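Local coordinates for DUF4393 domain-containing protein (Alcanivorax borkumensis, PDB 3H35) that is of unknown function but belongs to the abortive infection alpha family, placed among helix-turn-helix proteins, and may be related to systems that limit phage infection, at residues 48-53 with 169-174; 59-64 with 92-97; 98-103 with 107-112; 126-131 with 159-164. One frame throughout, in Å; residues are numbered along the deposited sequence.

Interaction 1 of 4, residues 48-53 with 169-174; sequences ERHLAS and RQLWTL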
loop_
_atom_site.group_PDB
_atom_site.type_symbol
_atom_site.label_atom_id
_atom_site.label_comp_id
_atom_site.label_asym_id
_atom_site.label_seq_id
_atom_site.Cartn_x
_atom_site.Cartn_y
_atom_site.Cartn_z
ATOM N N GLU A 48 7.965 7.807 -15.219
ATOM C CA GLU A 48 8.972 6.738 -15.106
ATOM C C GLU A 48 8.709 5.840 -13.916
ATOM O O GLU A 48 8.748 4.620 -14.007
ATOM C CB GLU A 48 10.370 7.283 -14.911
ATOM C CG GLU A 48 11.043 7.645 -16.178
ATOM C CD GLU A 48 11.009 6.471 -17.159
ATOM O OE1 GLU A 48 11.626 5.403 -16.807
ATOM O OE2 GLU A 48 10.316 6.625 -18.226
ATOM N N ARG A 49 8.504 6.490 -12.787
ATOM C CA ARG A 49 8.414 5.823 -11.514
ATOM C C ARG A 49 7.139 4.967 -11.390
ATOM O O ARG A 49 7.158 3.889 -10.813
ATOM C CB ARG A 49 8.428 6.932 -10.464
ATOM C CG ARG A 49 8.435 6.543 -9.099
ATOM C CD ARG A 49 8.576 7.795 -8.208
ATOM N NE ARG A 49 7.310 8.474 -7.967
ATOM C CZ ARG A 49 7.211 9.605 -7.280
ATOM N NH1 ARG A 49 8.304 10.216 -6.845
ATOM N NH2 ARG A 49 6.021 10.139 -7.053
ATOM N N HIS A 50 6.023 5.436 -11.922
ATOM C CA HIS A 50 4.773 4.728 -11.736
ATOM C C HIS A 50 4.315 3.935 -12.948
ATOM O O HIS A 50 3.600 2.986 -12.761
ATOM C CB HIS A 50 3.674 5.672 -11.285
ATOM C CG HIS A 50 3.954 6.300 -9.958
ATOM N ND1 HIS A 50 4.125 5.554 -8.811
ATOM C CD2 HIS A 50 4.126 7.592 -9.596
ATOM C CE1 HIS A 50 4.367 6.362 -7.790
ATOM N NE2 HIS A 50 4.354 7.606 -8.236
ATOM N N LEU A 51 4.708 4.309 -14.169
ATOM C CA LEU A 51 4.204 3.620 -15.378
ATOM C C LEU A 51 5.331 2.830 -16.049
ATOM O O LEU A 51 5.135 1.678 -16.365
ATOM C CB LEU A 51 3.577 4.585 -16.416
ATOM C CG LEU A 51 2.317 5.332 -15.976
ATOM C CD1 LEU A 51 1.802 6.197 -17.145
ATOM C CD2 LEU A 51 1.253 4.339 -15.381
ATOM N N ALA A 52 6.505 3.426 -16.234
ATOM C CA ALA A 52 7.586 2.732 -16.942
ATOM C C ALA A 52 8.059 1.571 -16.079
ATOM O O ALA A 52 8.513 0.561 -16.618
ATOM C CB ALA A 52 8.763 3.679 -17.275
ATOM N N SER A 53 7.897 1.695 -14.756
ATOM C CA SER A 53 8.299 0.620 -13.841
ATOM C C SER A 53 7.310 -0.568 -13.808
ATOM O O SER A 53 7.584 -1.603 -13.228
ATOM C CB SER A 53 8.438 1.193 -12.426
ATOM O OG SER A 53 7.162 1.595 -11.927
ATOM N N ARG A 169 -5.463 7.816 -14.254
ATOM C CA ARG A 169 -5.867 8.563 -15.427
ATOM C C ARG A 169 -4.949 9.754 -15.595
ATOM O O ARG A 169 -4.520 10.057 -16.701
ATOM C CB ARG A 169 -7.321 8.978 -15.275
ATOM C CG ARG A 169 -7.940 9.722 -16.455
ATOM C CD ARG A 169 -9.415 10.158 -16.086
ATOM N NE ARG A 169 -10.322 8.998 -15.938
ATOM C CZ ARG A 169 -10.858 8.524 -14.799
ATOM N NH1 ARG A 169 -10.625 9.070 -13.587
ATOM N NH2 ARG A 169 -11.663 7.456 -14.874
ATOM N N GLN A 170 -4.614 10.422 -14.481
ATOM C CA GLN A 170 -3.758 11.588 -14.538
ATOM C C GLN A 170 -2.401 11.180 -15.047
ATOM O O GLN A 170 -1.846 11.843 -15.912
ATOM C CB GLN A 170 -3.595 12.250 -13.164
ATOM C CG GLN A 170 -2.675 13.476 -13.198
ATOM C CD GLN A 170 -2.590 14.162 -11.843
ATOM O OE1 GLN A 170 -3.043 13.630 -10.825
ATOM N NE2 GLN A 170 -2.062 15.366 -11.842
ATOM N N LEU A 171 -1.875 10.060 -14.536
ATOM C CA LEU A 171 -0.558 9.563 -15.014
ATOM C C LEU A 171 -0.580 9.158 -16.503
ATOM O O LEU A 171 0.358 9.471 -17.278
ATOM C CB LEU A 171 -0.071 8.383 -14.161
ATOM C CG LEU A 171 0.511 8.798 -12.797
ATOM C CD1 LEU A 171 0.531 7.569 -11.906
ATOM C CD2 LEU A 171 1.901 9.494 -13.026
ATOM N N TRP A 172 -1.642 8.455 -16.891
ATOM C CA TRP A 172 -1.805 8.048 -18.283
ATOM C C TRP A 172 -1.774 9.258 -19.178
ATOM O O TRP A 172 -1.066 9.282 -20.152
ATOM C CB TRP A 172 -3.131 7.336 -18.503
ATOM C CG TRP A 172 -3.110 6.484 -19.751
ATOM C CD1 TRP A 172 -3.651 6.774 -20.968
ATOM C CD2 TRP A 172 -2.461 5.219 -19.886
ATOM N NE1 TRP A 172 -3.406 5.743 -21.842
ATOM C CE2 TRP A 172 -2.680 4.775 -21.194
ATOM C CE3 TRP A 172 -1.743 4.402 -19.006
ATOM C CZ2 TRP A 172 -2.171 3.566 -21.661
ATOM C CZ3 TRP A 172 -1.260 3.183 -19.469
ATOM C CH2 TRP A 172 -1.471 2.786 -20.788
ATOM N N THR A 173 -2.542 10.276 -18.824
ATOM C CA THR A 173 -2.552 11.513 -19.604
ATOM C C THR A 173 -1.202 12.231 -19.678
ATOM O O THR A 173 -0.834 12.748 -20.739
ATOM C CB THR A 173 -3.615 12.475 -19.074
ATOM O OG1 THR A 173 -4.885 11.838 -19.195
ATOM C CG2 THR A 173 -3.628 13.792 -19.867
ATOM N N LEU A 174 -0.464 12.257 -18.572
ATOM C CA LEU A 174 0.908 12.781 -18.618
ATOM C C LEU A 174 1.769 11.986 -19.580
ATOM O O LEU A 174 2.585 12.563 -20.272
ATOM C CB LEU A 174 1.589 12.743 -17.260
ATOM C CG LEU A 174 1.086 13.726 -16.202
ATOM C CD1 LEU A 174 1.772 13.381 -14.849
ATOM C CD2 LEU A 174 1.299 15.191 -16.623
#

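Interaction 2 of 4, residues 59-64 with 92-97; sequences ARLLAA and SNAGRA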
loop_
_atom_site.group_PDB
_atom_site.type_symbol
_atom_site.label_atom_id
_atom_site.label_comp_id
_atom_site.label_asym_id
_atom_site.label_seq_id
_atom_site.Cartn_x
_atom_site.Cartn_y
_atom_site.Cartn_z
ATOM N N ALA A 59 1.180 -3.117 -17.411
ATOM C CA ALA A 59 0.992 -2.002 -18.308
ATOM C C ALA A 59 -0.178 -2.303 -19.271
ATOM O O ALA A 59 -0.980 -1.400 -19.595
ATOM C CB ALA A 59 2.281 -1.729 -19.097
ATOM N N ARG A 60 -0.242 -3.559 -19.743
ATOM C CA ARG A 60 -1.325 -3.975 -20.620
ATOM C C ARG A 60 -2.685 -3.927 -19.894
ATOM O O ARG A 60 -3.705 -3.526 -20.482
ATOM C CB ARG A 60 -1.026 -5.369 -21.221
ATOM C CG ARG A 60 0.096 -5.367 -22.267
ATOM C CD ARG A 60 0.217 -6.674 -22.981
ATOM N NE ARG A 60 -0.918 -6.800 -23.871
ATOM C CZ ARG A 60 -0.957 -6.419 -25.139
ATOM N NH1 ARG A 60 0.120 -5.919 -25.737
ATOM N NH2 ARG A 60 -2.087 -6.562 -25.826
ATOM N N LEU A 61 -2.699 -4.315 -18.602
ATOM C CA LEU A 61 -3.902 -4.170 -17.770
ATOM C C LEU A 61 -4.321 -2.708 -17.614
ATOM O O LEU A 61 -5.478 -2.369 -17.763
ATOM C CB LEU A 61 -3.698 -4.769 -16.365
ATOM C CG LEU A 61 -3.689 -6.285 -16.257
ATOM C CD1 LEU A 61 -3.119 -6.716 -14.862
ATOM C CD2 LEU A 61 -5.114 -6.798 -16.534
ATOM N N LEU A 62 -3.367 -1.832 -17.302
ATOM C CA LEU A 62 -3.688 -0.414 -17.169
ATOM C C LEU A 62 -4.193 0.145 -18.506
ATOM O O LEU A 62 -5.150 0.906 -18.541
ATOM C CB LEU A 62 -2.503 0.387 -16.625
ATOM C CG LEU A 62 -2.840 1.795 -16.088
ATOM C CD1 LEU A 62 -3.942 1.765 -14.989
ATOM C CD2 LEU A 62 -1.588 2.525 -15.539
ATOM N N ALA A 63 -3.539 -0.229 -19.609
ATOM C CA ALA A 63 -3.997 0.186 -20.927
ATOM C C ALA A 63 -5.462 -0.206 -21.146
ATOM O O ALA A 63 -6.238 0.570 -21.659
ATOM C CB ALA A 63 -3.107 -0.461 -22.060
ATOM N N ALA A 64 -5.807 -1.425 -20.787
ATOM C CA ALA A 64 -7.158 -1.934 -21.024
ATOM C C ALA A 64 -8.150 -1.106 -20.174
ATOM O O ALA A 64 -9.292 -0.893 -20.565
ATOM C CB ALA A 64 -7.237 -3.448 -20.692
ATOM N N SER A 92 -9.239 -11.202 -11.139
ATOM C CA SER A 92 -10.062 -10.713 -12.232
ATOM C C SER A 92 -9.729 -11.528 -13.436
ATOM O O SER A 92 -8.663 -12.149 -13.469
ATOM C CB SER A 92 -9.774 -9.240 -12.513
ATOM O OG SER A 92 -10.534 -8.766 -13.616
ATOM N N ASN A 93 -10.634 -11.538 -14.418
ATOM C CA ASN A 93 -10.339 -12.103 -15.738
ATOM C C ASN A 93 -9.983 -11.036 -16.771
ATOM O O ASN A 93 -9.851 -11.350 -17.943
ATOM C CB ASN A 93 -11.483 -13.033 -16.234
ATOM C CG ASN A 93 -12.798 -12.316 -16.400
ATOM O OD1 ASN A 93 -13.019 -11.250 -15.819
ATOM N ND2 ASN A 93 -13.702 -12.906 -17.189
ATOM N N ALA A 94 -9.785 -9.795 -16.327
ATOM C CA ALA A 94 -9.431 -8.680 -17.215
ATOM C C ALA A 94 -8.133 -8.988 -17.984
ATOM O O ALA A 94 -7.930 -8.481 -19.061
ATOM C CB ALA A 94 -9.272 -7.382 -16.419
ATOM N N GLY A 95 -7.261 -9.822 -17.419
ATOM C CA GLY A 95 -6.030 -10.231 -18.110
ATOM C C GLY A 95 -6.254 -10.833 -19.479
ATOM O O GLY A 95 -5.452 -10.618 -20.393
ATOM N N ARG A 96 -7.374 -11.538 -19.634
ATOM C CA ARG A 96 -7.672 -12.218 -20.875
ATOM C C ARG A 96 -7.890 -11.192 -21.978
ATOM O O ARG A 96 -7.215 -11.229 -22.983
ATOM C CB ARG A 96 -8.903 -13.127 -20.747
ATOM C CG ARG A 96 -8.917 -14.088 -19.517
ATOM C CD ARG A 96 -7.789 -15.095 -19.564
ATOM N NE ARG A 96 -7.921 -16.127 -18.535
ATOM C CZ ARG A 96 -7.055 -17.130 -18.350
ATOM N NH1 ARG A 96 -7.272 -18.018 -17.377
ATOM N NH2 ARG A 96 -5.980 -17.251 -19.125
ATOM N N ALA A 97 -8.784 -10.231 -21.778
ATOM C CA ALA A 97 -9.015 -9.235 -22.803
ATOM C C ALA A 97 -7.805 -8.356 -22.945
ATOM O O ALA A 97 -7.561 -7.841 -24.026
ATOM C CB ALA A 97 -10.230 -8.374 -22.468
HETATM O O HOH W 1 -5.002 -7.432 -26.059
#

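Interaction 3 of 4, residues 98-103 with 107-112; sequences AGIQCN and ALYLNH. With EDO (1,2-ethanediol), chain D.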
loop_
_atom_site.group_PDB
_atom_site.type_symbol
_atom_site.label_atom_id
_atom_site.label_comp_id
_atom_site.label_asym_id
_atom_site.label_seq_id
_atom_site.Cartn_x
_atom_site.Cartn_y
_atom_site.Cartn_z
ATOM N N ALA A 98 -7.040 -8.172 -21.869
ATOM C CA ALA A 98 -5.887 -7.267 -21.922
ATOM C C ALA A 98 -4.687 -7.867 -22.654
ATOM O O ALA A 98 -3.744 -7.158 -22.950
ATOM C CB ALA A 98 -5.471 -6.820 -20.518
ATOM N N GLY A 99 -4.724 -9.175 -22.892
ATOM C CA GLY A 99 -3.627 -9.887 -23.560
ATOM C C GLY A 99 -2.388 -10.100 -22.695
ATOM O O GLY A 99 -1.296 -10.171 -23.208
ATOM N N ILE A 100 -2.529 -10.200 -21.385
ATOM C CA ILE A 100 -1.343 -10.431 -20.568
ATOM C C ILE A 100 -0.709 -11.808 -20.857
ATOM O O ILE A 100 -1.404 -12.790 -21.142
ATOM C CB ILE A 100 -1.597 -10.292 -19.090
ATOM C CG1 ILE A 100 -2.640 -11.304 -18.579
ATOM C CG2 ILE A 100 -2.043 -8.832 -18.729
ATOM C CD1 ILE A 100 -2.644 -11.341 -17.023
ATOM N N GLN A 101 0.607 -11.861 -20.757
ATOM C CA GLN A 101 1.343 -13.107 -20.968
ATOM C C GLN A 101 1.038 -14.154 -19.905
ATOM O O GLN A 101 0.690 -15.298 -20.240
ATOM C CB GLN A 101 2.861 -12.806 -21.004
ATOM C CG GLN A 101 3.744 -14.060 -21.127
ATOM C CD GLN A 101 5.183 -13.724 -21.448
ATOM O OE1 GLN A 101 5.701 -12.662 -21.094
ATOM N NE2 GLN A 101 5.831 -14.629 -22.128
ATOM N N CYS A 102 1.145 -13.776 -18.622
ATOM C CA CYS A 102 1.026 -14.750 -17.556
ATOM C C CYS A 102 -0.168 -14.448 -16.681
ATOM O O CYS A 102 -0.060 -13.676 -15.701
ATOM C CB CYS A 102 2.287 -14.771 -16.691
ATOM S SG CYS A 102 3.706 -15.297 -17.674
ATOM N N ASN A 103 -1.277 -15.081 -17.014
ATOM C CA ASN A 103 -2.494 -14.849 -16.307
ATOM C C ASN A 103 -2.428 -15.423 -14.897
ATOM O O ASN A 103 -3.234 -15.060 -14.040
ATOM C CB ASN A 103 -3.670 -15.460 -17.047
ATOM C CG ASN A 103 -4.970 -14.794 -16.684
ATOM O OD1 ASN A 103 -5.197 -13.621 -17.026
ATOM N ND2 ASN A 103 -5.831 -15.523 -15.966
ATOM N N ALA A 107 -3.405 -11.914 -9.632
ATOM C CA ALA A 107 -3.553 -11.422 -8.274
ATOM C C ALA A 107 -2.349 -10.575 -7.828
ATOM O O ALA A 107 -2.537 -9.505 -7.228
ATOM C CB ALA A 107 -3.861 -12.577 -7.277
ATOM N N LEU A 108 -1.135 -11.002 -8.172
ATOM C CA LEU A 108 0.060 -10.192 -7.918
ATOM C C LEU A 108 -0.003 -8.851 -8.631
ATOM O O LEU A 108 0.316 -7.792 -8.049
ATOM C CB LEU A 108 1.334 -10.904 -8.367
ATOM C CG LEU A 108 1.889 -11.960 -7.424
ATOM C CD1 LEU A 108 2.835 -12.949 -8.236
ATOM C CD2 LEU A 108 2.603 -11.286 -6.220
ATOM N N TYR A 109 -0.429 -8.896 -9.896
ATOM C CA TYR A 109 -0.522 -7.669 -10.679
ATOM C C TYR A 109 -1.517 -6.716 -10.062
ATOM O O TYR A 109 -1.272 -5.514 -9.982
ATOM C CB TYR A 109 -0.960 -7.965 -12.102
ATOM C CG TYR A 109 0.009 -8.782 -12.930
ATOM C CD1 TYR A 109 1.393 -8.792 -12.647
ATOM C CD2 TYR A 109 -0.441 -9.513 -14.026
ATOM C CE1 TYR A 109 2.281 -9.529 -13.424
ATOM C CE2 TYR A 109 0.458 -10.265 -14.837
ATOM C CZ TYR A 109 1.810 -10.265 -14.528
ATOM O OH TYR A 109 2.701 -10.966 -15.332
ATOM N N LEU A 110 -2.679 -7.235 -9.672
ATOM C CA LEU A 110 -3.697 -6.372 -9.072
ATOM C C LEU A 110 -3.249 -5.806 -7.734
ATOM O O LEU A 110 -3.518 -4.644 -7.417
ATOM C CB LEU A 110 -5.010 -7.099 -8.927
ATOM C CG LEU A 110 -5.747 -7.425 -10.230
ATOM C CD1 LEU A 110 -6.911 -8.426 -9.980
ATOM C CD2 LEU A 110 -6.262 -6.150 -10.861
ATOM N N ASN A 111 -2.518 -6.592 -6.946
ATOM C CA ASN A 111 -2.001 -6.068 -5.684
ATOM C C ASN A 111 -1.115 -4.849 -5.940
ATOM O O ASN A 111 -1.234 -3.858 -5.259
ATOM C CB ASN A 111 -1.184 -7.095 -4.936
ATOM C CG ASN A 111 -0.984 -6.710 -3.500
ATOM O OD1 ASN A 111 -1.885 -6.905 -2.675
ATOM N ND2 ASN A 111 0.122 -6.076 -3.212
ATOM N N HIS A 112 -0.241 -4.936 -6.941
ATOM C CA HIS A 112 0.613 -3.816 -7.306
ATOM C C HIS A 112 -0.167 -2.601 -7.856
ATOM O O HIS A 112 0.091 -1.485 -7.436
ATOM C CB HIS A 112 1.646 -4.272 -8.355
ATOM C CG HIS A 112 2.690 -3.232 -8.686
ATOM N ND1 HIS A 112 3.753 -2.950 -7.860
ATOM C CD2 HIS A 112 2.811 -2.401 -9.749
ATOM C CE1 HIS A 112 4.495 -2.007 -8.403
ATOM N NE2 HIS A 112 3.938 -1.645 -9.551
HETATM C C1 EDO D . -5.205 -6.595 -3.763
HETATM O O1 EDO D . -4.423 -7.509 -2.974
HETATM C C2 EDO D . -5.220 -5.196 -3.185
HETATM O O2 EDO D . -6.485 -4.621 -3.468
#

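Interaction 4 of 4, residues 126-131 with 159-164; sequences ESLRTD and RETLRI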
loop_
_atom_site.group_PDB
_atom_site.type_symbol
_atom_site.label_atom_id
_atom_site.label_comp_id
_atom_site.label_asym_id
_atom_site.label_seq_id
_atom_site.Cartn_x
_atom_site.Cartn_y
_atom_site.Cartn_z
ATOM N N GLU A 126 -24.029 -5.586 -12.601
ATOM C CA GLU A 126 -24.945 -6.664 -12.980
ATOM C C GLU A 126 -24.567 -7.279 -14.325
ATOM O O GLU A 126 -24.665 -8.491 -14.509
ATOM C CB GLU A 126 -26.403 -6.170 -12.972
ATOM C CG GLU A 126 -27.457 -7.218 -13.437
ATOM C CD GLU A 126 -27.383 -8.553 -12.687
ATOM O OE1 GLU A 126 -27.194 -8.540 -11.459
ATOM O OE2 GLU A 126 -27.495 -9.621 -13.314
ATOM N N SER A 127 -24.111 -6.447 -15.250
ATOM C CA SER A 127 -23.784 -6.904 -16.605
ATOM C C SER A 127 -22.531 -7.771 -16.659
ATOM O O SER A 127 -22.325 -8.500 -17.614
ATOM C CB SER A 127 -23.617 -5.705 -17.530
ATOM O OG SER A 127 -22.440 -5.024 -17.165
ATOM N N LEU A 128 -21.694 -7.706 -15.635
ATOM C CA LEU A 128 -20.542 -8.584 -15.568
ATOM C C LEU A 128 -20.821 -9.963 -14.909
ATOM O O LEU A 128 -19.877 -10.716 -14.613
ATOM C CB LEU A 128 -19.408 -7.853 -14.841
ATOM C CG LEU A 128 -18.834 -6.641 -15.619
ATOM C CD1 LEU A 128 -17.815 -5.903 -14.774
ATOM C CD2 LEU A 128 -18.202 -7.084 -16.889
ATOM N N ARG A 129 -22.100 -10.291 -14.660
ATOM C CA ARG A 129 -22.446 -11.531 -13.945
ATOM C C ARG A 129 -21.695 -12.791 -14.468
ATOM O O ARG A 129 -21.092 -13.563 -13.706
ATOM C CB ARG A 129 -23.964 -11.773 -13.949
ATOM C CG ARG A 129 -24.387 -12.911 -13.027
ATOM C CD ARG A 129 -25.912 -13.001 -12.855
ATOM N NE ARG A 129 -26.505 -11.951 -12.001
ATOM C CZ ARG A 129 -26.531 -11.967 -10.671
ATOM N NH1 ARG A 129 -25.979 -12.954 -9.981
ATOM N NH2 ARG A 129 -27.106 -10.973 -10.014
ATOM N N THR A 130 -21.738 -12.978 -15.777
ATOM C CA THR A 130 -21.075 -14.115 -16.395
ATOM C C THR A 130 -19.589 -14.133 -16.050
ATOM O O THR A 130 -19.061 -15.183 -15.647
ATOM C CB THR A 130 -21.281 -14.074 -17.896
ATOM O OG1 THR A 130 -22.666 -14.311 -18.149
ATOM C CG2 THR A 130 -20.467 -15.133 -18.589
ATOM N N ASP A 131 -18.935 -12.965 -16.148
ATOM C CA ASP A 131 -17.522 -12.865 -15.786
ATOM C C ASP A 131 -17.201 -13.222 -14.331
ATOM O O ASP A 131 -16.214 -13.898 -14.053
ATOM C CB ASP A 131 -16.990 -11.475 -16.106
ATOM C CG ASP A 131 -16.875 -11.247 -17.607
ATOM O OD1 ASP A 131 -16.083 -11.968 -18.238
ATOM O OD2 ASP A 131 -17.595 -10.387 -18.151
ATOM N N ARG A 159 -18.111 -9.500 -4.925
ATOM C CA ARG A 159 -18.086 -9.136 -6.313
ATOM C C ARG A 159 -18.034 -7.617 -6.453
ATOM O O ARG A 159 -18.885 -6.893 -5.969
ATOM C CB ARG A 159 -19.286 -9.693 -7.056
ATOM C CG ARG A 159 -19.305 -11.220 -7.171
ATOM C CD ARG A 159 -20.652 -11.666 -7.684
ATOM N NE ARG A 159 -20.653 -13.053 -8.112
ATOM C CZ ARG A 159 -21.660 -13.627 -8.746
ATOM N NH1 ARG A 159 -22.765 -12.935 -9.030
ATOM N NH2 ARG A 159 -21.552 -14.884 -9.126
ATOM N N GLU A 160 -16.997 -7.158 -7.139
ATOM C CA GLU A 160 -16.758 -5.745 -7.325
ATOM C C GLU A 160 -16.408 -5.470 -8.805
ATOM O O GLU A 160 -16.415 -6.373 -9.654
ATOM C CB GLU A 160 -15.654 -5.304 -6.359
ATOM C CG GLU A 160 -16.038 -5.505 -4.871
ATOM C CD GLU A 160 -14.978 -5.040 -3.889
ATOM O OE1 GLU A 160 -13.770 -5.053 -4.219
ATOM O OE2 GLU A 160 -15.362 -4.660 -2.769
ATOM N N THR A 161 -16.137 -4.208 -9.100
ATOM C CA THR A 161 -15.811 -3.776 -10.432
ATOM C C THR A 161 -14.473 -3.025 -10.459
ATOM O O THR A 161 -14.256 -2.106 -9.667
ATOM C CB THR A 161 -16.929 -2.884 -10.955
ATOM O OG1 THR A 161 -18.185 -3.587 -10.829
ATOM C CG2 THR A 161 -16.657 -2.507 -12.417
ATOM N N LEU A 162 -13.580 -3.431 -11.353
ATOM C CA LEU A 162 -12.243 -2.844 -11.453
ATOM C C LEU A 162 -12.302 -1.724 -12.439
ATOM O O LEU A 162 -12.808 -1.915 -13.530
ATOM C CB LEU A 162 -11.243 -3.888 -11.955
ATOM C CG LEU A 162 -9.785 -3.489 -12.191
ATOM C CD1 LEU A 162 -9.116 -3.131 -10.832
ATOM C CD2 LEU A 162 -9.058 -4.656 -12.919
ATOM N N ARG A 163 -11.759 -0.566 -12.067
ATOM C CA ARG A 163 -11.621 0.583 -12.967
ATOM C C ARG A 163 -10.323 1.323 -12.723
ATOM O O ARG A 163 -9.775 1.224 -11.656
ATOM C CB ARG A 163 -12.694 1.616 -12.706
ATOM C CG ARG A 163 -14.064 1.108 -12.775
ATOM C CD ARG A 163 -14.969 2.160 -12.171
ATOM N NE ARG A 163 -16.234 1.508 -11.969
ATOM C CZ ARG A 163 -17.121 1.299 -12.923
ATOM N NH1 ARG A 163 -16.908 1.740 -14.149
ATOM N NH2 ARG A 163 -18.218 0.651 -12.627
ATOM N N ILE A 164 -9.919 2.143 -13.692
ATOM C CA ILE A 164 -8.815 3.073 -13.525
ATOM C C ILE A 164 -9.188 4.131 -12.488
ATOM O O ILE A 164 -10.337 4.542 -12.411
ATOM C CB ILE A 164 -8.415 3.741 -14.881
ATOM C CG1 ILE A 164 -7.013 4.349 -14.777
ATOM C CG2 ILE A 164 -9.417 4.856 -15.309
ATOM C CD1 ILE A 164 -6.378 4.557 -16.136
HETATM O O HOH W 2 -24.265 -15.108 -10.742
#

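Interaction 1 of 4, residues 48-53 with 169-174
Leu51 and His50 of helix 42-52 pack on Leu171 and Trp172 of helix 166-175, an apolar helix-helix contact that brings the first helix of the modelled chain against its last, in a fold whose order of helices and strands is consistent with a winged helix. The two short axes cross almost at a right angle, -93°, and come within 10.3 Å of each other, so the touch is confined to roughly one turn of each helix. Leucine suits such a crossing, because its branched end can reach across to the other helix without needing a polar partner. The CD1 methyl of Leu51 reaches the backbone of the other helix, 3.6 Å from Leu171 O, and also approaches the Trp172 ring obliquely, 4.4 Å from Trp172 CE3. Leu62 of helix 56-65 touches both Leu51 and Trp172 and so extends the apolar patch. His50 meets Leu171 with CB and, at longer range, ring atom CG, while its ND1 is hydrogen-bonded to Gln116 and its ring meets that of His112 of a second subunit. Leu171, too, packs on that subunit, on its Leu108. With chi1 at -77°, Leu171 turns CG away from its own carbonyl carbon, and its CD1 comes to lie 3.7 Å from His50 CB.

Interaction 2 of 4, residues 59-64 with 92-97
Leu61 lays a methyl group directly on the backbone of a short helix, packing on the main chain at Gly95, a residue with no side chain. Leu61 CD2 lies 3.8 Å from Gly95 N and 3.9 Å from Gly95 CA, and the two CA atoms, Leu61 and Gly95, are 6.4 Å apart. Leu61 CD2 also lies 4.2 Å from Ala94 CB. The methyl thus packs against Ala94 and Gly95 together. The CB of Leu61 does not aim straight at the partner; with chi1 at -74° and chi2 at 166° the chain swings outward from helix 56-65 and brings CD2 across. The rest of the leucine packs on Ile100 and on Ile106, Tyr109 and Leu113 of helix 106-115.

The start of the short helix is shaped by Ser92, whose OG accepts from Ala94 N at 3.0 Å (N-H...O angle 160°), forming an ST turn, and is also bonded to Ala72 O. Serine suits this place because its short hydroxyl can turn back onto the main chain.

At the other end the polar link is indirect. A water donates to Ala97 O at 3.3 Å and lies in the plane of the Arg60 guanidinium, weakly bonded to NH2, while Arg60 NE binds Ala98 O directly. The chemistry is therefore divided: apolar contact makes the buried part, and the arginine adds polar ties at the helix's C-terminal end.

Interaction 3 of 4, residues 98-103 with 107-112
Ile100 and Cys102 meet Tyr109 within what is probably the helix-turn-helix of the fold, in which the loop after helix 94-98 folds back on helix 106-115. The turn begins at Gly99, which leaves the first helix with a positive phi of 74° in a Schellman motif, a conformation that glycine adopts with little strain. Ile100 then sends its CD1 to the edge of the tyrosine ring, close to the ring plane and 3.9 Å from Tyr109 CE2. Its CG1 is wedged between the backbone N and the carbonyl carbon, chi1 61°, and the extended outer torsion carries the methyl past the ring, the two side chains running in opposite directions. Cys102 touches mostly through its main chain: its O lies obliquely to the ring, 3.6 Å from Tyr109 CE2, while its CB is 4.1 Å from Tyr109 OH.

Tyrosine suits the site because its ring packs beside the loop while its hydroxyl reaches a polar partner, bonding Asp57 OD2. That carboxylate also receives Gln101 N and Cys102 N, so one acidic side chain of helix 56-65 ties both loop and ring. On a different side of the helix, Asn111 OD1 accepts from O1 of an ethanediol at 2.6 Å, probably a crystallisation additive. The order of helices and strands is consistent with a winged-helix arrangement, in which helix 106-115 would occupy, by position alone, the place of the recognition helix.

Interaction 4 of 4, residues 126-131 with 159-164
Arg129 and Arg159 bring their guanidinium groups together at the outer end of the contact, while Leu128 and Thr161 meet by apolar packing farther in. Among the polar pairs, Arg129 NH1 comes to the edge of the Arg159 guanidinium, near its plane and 3.4 Å from Arg159 NH1, both donors and so not bonded to each other; the groups are turned 62° against one another. A shared water relieves the approach, accepting from Arg129 NH1 at 2.9 Å and Arg159 NH1 at 3.1 Å. Arg129 grips Glu126 side-on in a salt bridge: NE gives a nearly straight bond to OE2 (2.9 Å, 173°) and NH2 one to OE1 (2.8 Å). The bend at chi3 of Arg129, -74°, lets it reach back to this carboxylate. Arg159, stretched from CG to NE, has its own acid in Glu136, so each positive charge is probably balanced separately. Apolar packing is thin: Leu128 CD1 rests 4.3 Å from Thr161 CG2, the threonine methyl serving this side while its OG1 bonds Asp123 O. Leu128 is the N-cap residue of helix 129-137, and strand 156-164 runs between strands 71-77 and 119-123, so the contact places the start of that helix beside an inner strand of the sheet.

How the interactions relate
Following the chain from the N terminus, interaction 1 opens first and closes last, joining helix 42-52 to helix 166-175 and enclosing the other three. Within that span, interactions 2, 3 and 4 follow in series without crossing. Interaction 2 closes the excursion through strands 71-77 and 87-91, interaction 3 the short turn between helices 94-98 and 106-115, and interaction 4 the helical stretch before strand 156-164. They also touch one another: Leu51 and Trp172 pack on Leu62, joining interactions 1 and 2; Gly95 O to Ile100 N, a probable hydrogen bond, couples 2 and 3; Asn93 with Asp131 joins 2 to 4; and Leu110 on Leu162 joins 3 to 4. Arg169 against Ile164 links interaction 4 to interaction 1.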